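PDB 5WD8: Lem22 from Legionella pneumophila subsp. pneumophila ATCC 43290, which is of unknown molecular function but is probably an effector that this bacterium delivers into its host cell. Local coordinates for residues Y14-I19 / R68-E73. Sequence-based numbering, arbitrary orientation.
Sequences YMEDQI and RSLYEE
Ile-19 lays its CG2 methyl over one face of the Glu-73 carboxylate, 3.9 Å from CD and almost equally far from both oxygens; OE2 makes a salt bridge with Lys-23, a turn farther along helix 4-24. Tyr-71, its CG turned opposite the main-chain N (chi1 177°), carries its ring away from the interface to stack on His-42 of helix 28-47; Tyr-71 CB stays 4.2 Å from Met-15 CE. On the far side of helix 4-24, the Tyr-14 ring carries Gln-18 CG 3.8 Å above one face.

Leu-70 faces Met-15, Glu-16 and Ile-19 of 14-19. Its CD2 meets the aliphatic Glu-16 CG at 3.7 Å. Ile-19 CD1 comes against the Leu-70 backbone O at 3.5 Å, with Leu-70 CB slightly farther off. Met-15, a selenomethionine, bends at its last torsion (chi3 68°) and sets CE against the backbone of helix 58-89, 3.7 Å from Tyr-71 N.

The segments run roughly parallel, at 25° and 10.2 Å between axes, joining the first and last long helices of a three-helix bundle. With no hydrogen bond across them, apolar packing holds the contact: exposed Glu-16 lends its aliphatic stem at the margin, while the Glu-73 carboxylate lies within, its charge met by Lys-23.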
loop_
_atom_site.group_PDB
_atom_site.type_symbol
_atom_site.label_atom_id
_atom_site.label_comp_id
_atom_site.label_asym_id
_atom_site.label_seq_id
_atom_site.Cartn_x
_atom_site.Cartn_y
_atom_site.Cartn_z
ATOM N N TYR A 14 -4.502 6.582 1.536
ATOM C CA TYR A 14 -4.297 5.707 2.687
ATOM C C TYR A 14 -2.890 5.122 2.691
ATOM O O TYR A 14 -2.196 5.153 3.714
ATOM C CB TYR A 14 -5.348 4.595 2.691
ATOM C CG TYR A 14 -5.308 3.724 3.925
ATOM C CD1 TYR A 14 -5.874 4.153 5.119
ATOM C CD2 TYR A 14 -4.706 2.472 3.898
ATOM C CE1 TYR A 14 -5.840 3.361 6.251
ATOM C CE2 TYR A 14 -4.669 1.673 5.025
ATOM C CZ TYR A 14 -5.237 2.123 6.198
ATOM O OH TYR A 14 -5.204 1.333 7.325
HETATM N N MSE A 15 -2.453 4.582 1.557
HETATM C CA MSE A 15 -1.136 3.961 1.462
HETATM C C MSE A 15 -0.015 4.977 1.658
HETATM O O MSE A 15 0.986 4.683 2.310
HETATM C CB MSE A 15 -0.973 3.256 0.115
HETATM C CG MSE A 15 -1.919 2.083 -0.086
HETATM SE SE MSE A 15 -1.594 1.141 -1.763
HETATM C CE MSE A 15 0.156 0.383 -1.355
ATOM N N GLU A 16 -0.185 6.173 1.087
ATOM C CA GLU A 16 0.804 7.229 1.284
ATOM C C GLU A 16 0.912 7.609 2.754
ATOM O O GLU A 16 2.013 7.852 3.262
ATOM C CB GLU A 16 0.448 8.453 0.441
ATOM C CG GLU A 16 0.802 8.326 -1.031
ATOM C CD GLU A 16 0.340 9.519 -1.844
ATOM O OE1 GLU A 16 -0.482 10.308 -1.329
ATOM O OE2 GLU A 16 0.797 9.670 -2.996
ATOM N N ASP A 17 -0.223 7.668 3.454
ATOM C CA ASP A 17 -0.211 8.011 4.872
ATOM C C ASP A 17 0.469 6.923 5.697
ATOM O O ASP A 17 1.305 7.217 6.560
ATOM C CB ASP A 17 -1.640 8.246 5.363
ATOM C CG ASP A 17 -1.695 8.677 6.815
ATOM O OD1 ASP A 17 -0.925 9.582 7.198
ATOM O OD2 ASP A 17 -2.509 8.107 7.572
ATOM N N GLN A 18 0.121 5.660 5.446
ATOM C CA GLN A 18 0.702 4.564 6.215
ATOM C C GLN A 18 2.195 4.420 5.942
ATOM O O GLN A 18 2.984 4.211 6.871
ATOM C CB GLN A 18 -0.029 3.258 5.902
ATOM C CG GLN A 18 -1.495 3.252 6.311
ATOM C CD GLN A 18 -1.686 3.431 7.803
ATOM O OE1 GLN A 18 -1.050 2.750 8.608
ATOM N NE2 GLN A 18 -2.567 4.350 8.183
ATOM N N ILE A 19 2.599 4.518 4.672
ATOM C CA ILE A 19 4.014 4.406 4.326
ATOM C C ILE A 19 4.808 5.552 4.942
ATOM O O ILE A 19 5.931 5.361 5.426
ATOM C CB ILE A 19 4.185 4.350 2.795
ATOM C CG1 ILE A 19 3.740 2.987 2.261
ATOM C CG2 ILE A 19 5.625 4.636 2.397
ATOM C CD1 ILE A 19 3.461 2.976 0.771
ATOM N N ARG A 68 0.850 0.975 -7.702
ATOM C CA ARG A 68 1.871 -0.064 -7.796
ATOM C C ARG A 68 3.223 0.452 -7.320
ATOM O O ARG A 68 3.999 -0.291 -6.709
ATOM C CB ARG A 68 1.965 -0.586 -9.230
ATOM C CG ARG A 68 2.905 -1.774 -9.389
ATOM C CD ARG A 68 3.024 -2.201 -10.842
ATOM N NE ARG A 68 3.108 -1.062 -11.750
ATOM C CZ ARG A 68 3.127 -1.164 -13.076
ATOM N NH1 ARG A 68 3.204 -0.074 -13.826
ATOM N NH2 ARG A 68 3.067 -2.358 -13.649
ATOM N N SER A 69 3.522 1.724 -7.593
ATOM C CA SER A 69 4.751 2.319 -7.078
ATOM C C SER A 69 4.738 2.362 -5.555
ATOM O O SER A 69 5.751 2.069 -4.909
ATOM C CB SER A 69 4.940 3.722 -7.657
ATOM O OG SER A 69 5.287 3.667 -9.030
ATOM N N LEU A 70 3.597 2.729 -4.965
ATOM C CA LEU A 70 3.463 2.676 -3.513
ATOM C C LEU A 70 3.562 1.241 -3.008
ATOM O O LEU A 70 4.191 0.978 -1.976
ATOM C CB LEU A 70 2.134 3.300 -3.085
ATOM C CG LEU A 70 2.095 4.781 -2.701
ATOM C CD1 LEU A 70 3.354 5.514 -3.143
ATOM C CD2 LEU A 70 0.856 5.441 -3.288
ATOM N N TYR A 71 2.937 0.303 -3.724
ATOM C CA TYR A 71 2.992 -1.102 -3.334
ATOM C C TYR A 71 4.423 -1.625 -3.352
ATOM O O TYR A 71 4.840 -2.348 -2.439
ATOM C CB TYR A 71 2.099 -1.929 -4.262
ATOM C CG TYR A 71 2.118 -3.416 -3.998
ATOM C CD1 TYR A 71 1.615 -3.939 -2.814
ATOM C CD2 TYR A 71 2.628 -4.300 -4.939
ATOM C CE1 TYR A 71 1.626 -5.302 -2.573
ATOM C CE2 TYR A 71 2.644 -5.663 -4.708
ATOM C CZ TYR A 71 2.142 -6.158 -3.524
ATOM O OH TYR A 71 2.155 -7.514 -3.289
ATOM N N GLU A 72 5.190 -1.269 -4.386
ATOM C CA GLU A 72 6.577 -1.716 -4.471
ATOM C C GLU A 72 7.418 -1.134 -3.341
ATOM O O GLU A 72 8.244 -1.838 -2.748
ATOM C CB GLU A 72 7.164 -1.339 -5.832
ATOM C CG GLU A 72 6.628 -2.175 -6.983
ATOM C CD GLU A 72 6.936 -1.568 -8.338
ATOM O OE1 GLU A 72 7.577 -0.497 -8.382
ATOM O OE2 GLU A 72 6.531 -2.162 -9.360
ATOM N N GLU A 73 7.230 0.153 -3.034
ATOM C CA GLU A 73 7.953 0.754 -1.918
ATOM C C GLU A 73 7.556 0.103 -0.600
ATOM O O GLU A 73 8.392 -0.080 0.293
ATOM C CB GLU A 73 7.699 2.262 -1.870
ATOM C CG GLU A 73 8.421 2.969 -0.730
ATOM C CD GLU A 73 8.063 4.440 -0.633
ATOM O OE1 GLU A 73 7.096 4.865 -1.299
ATOM O OE2 GLU A 73 8.751 5.172 0.110
#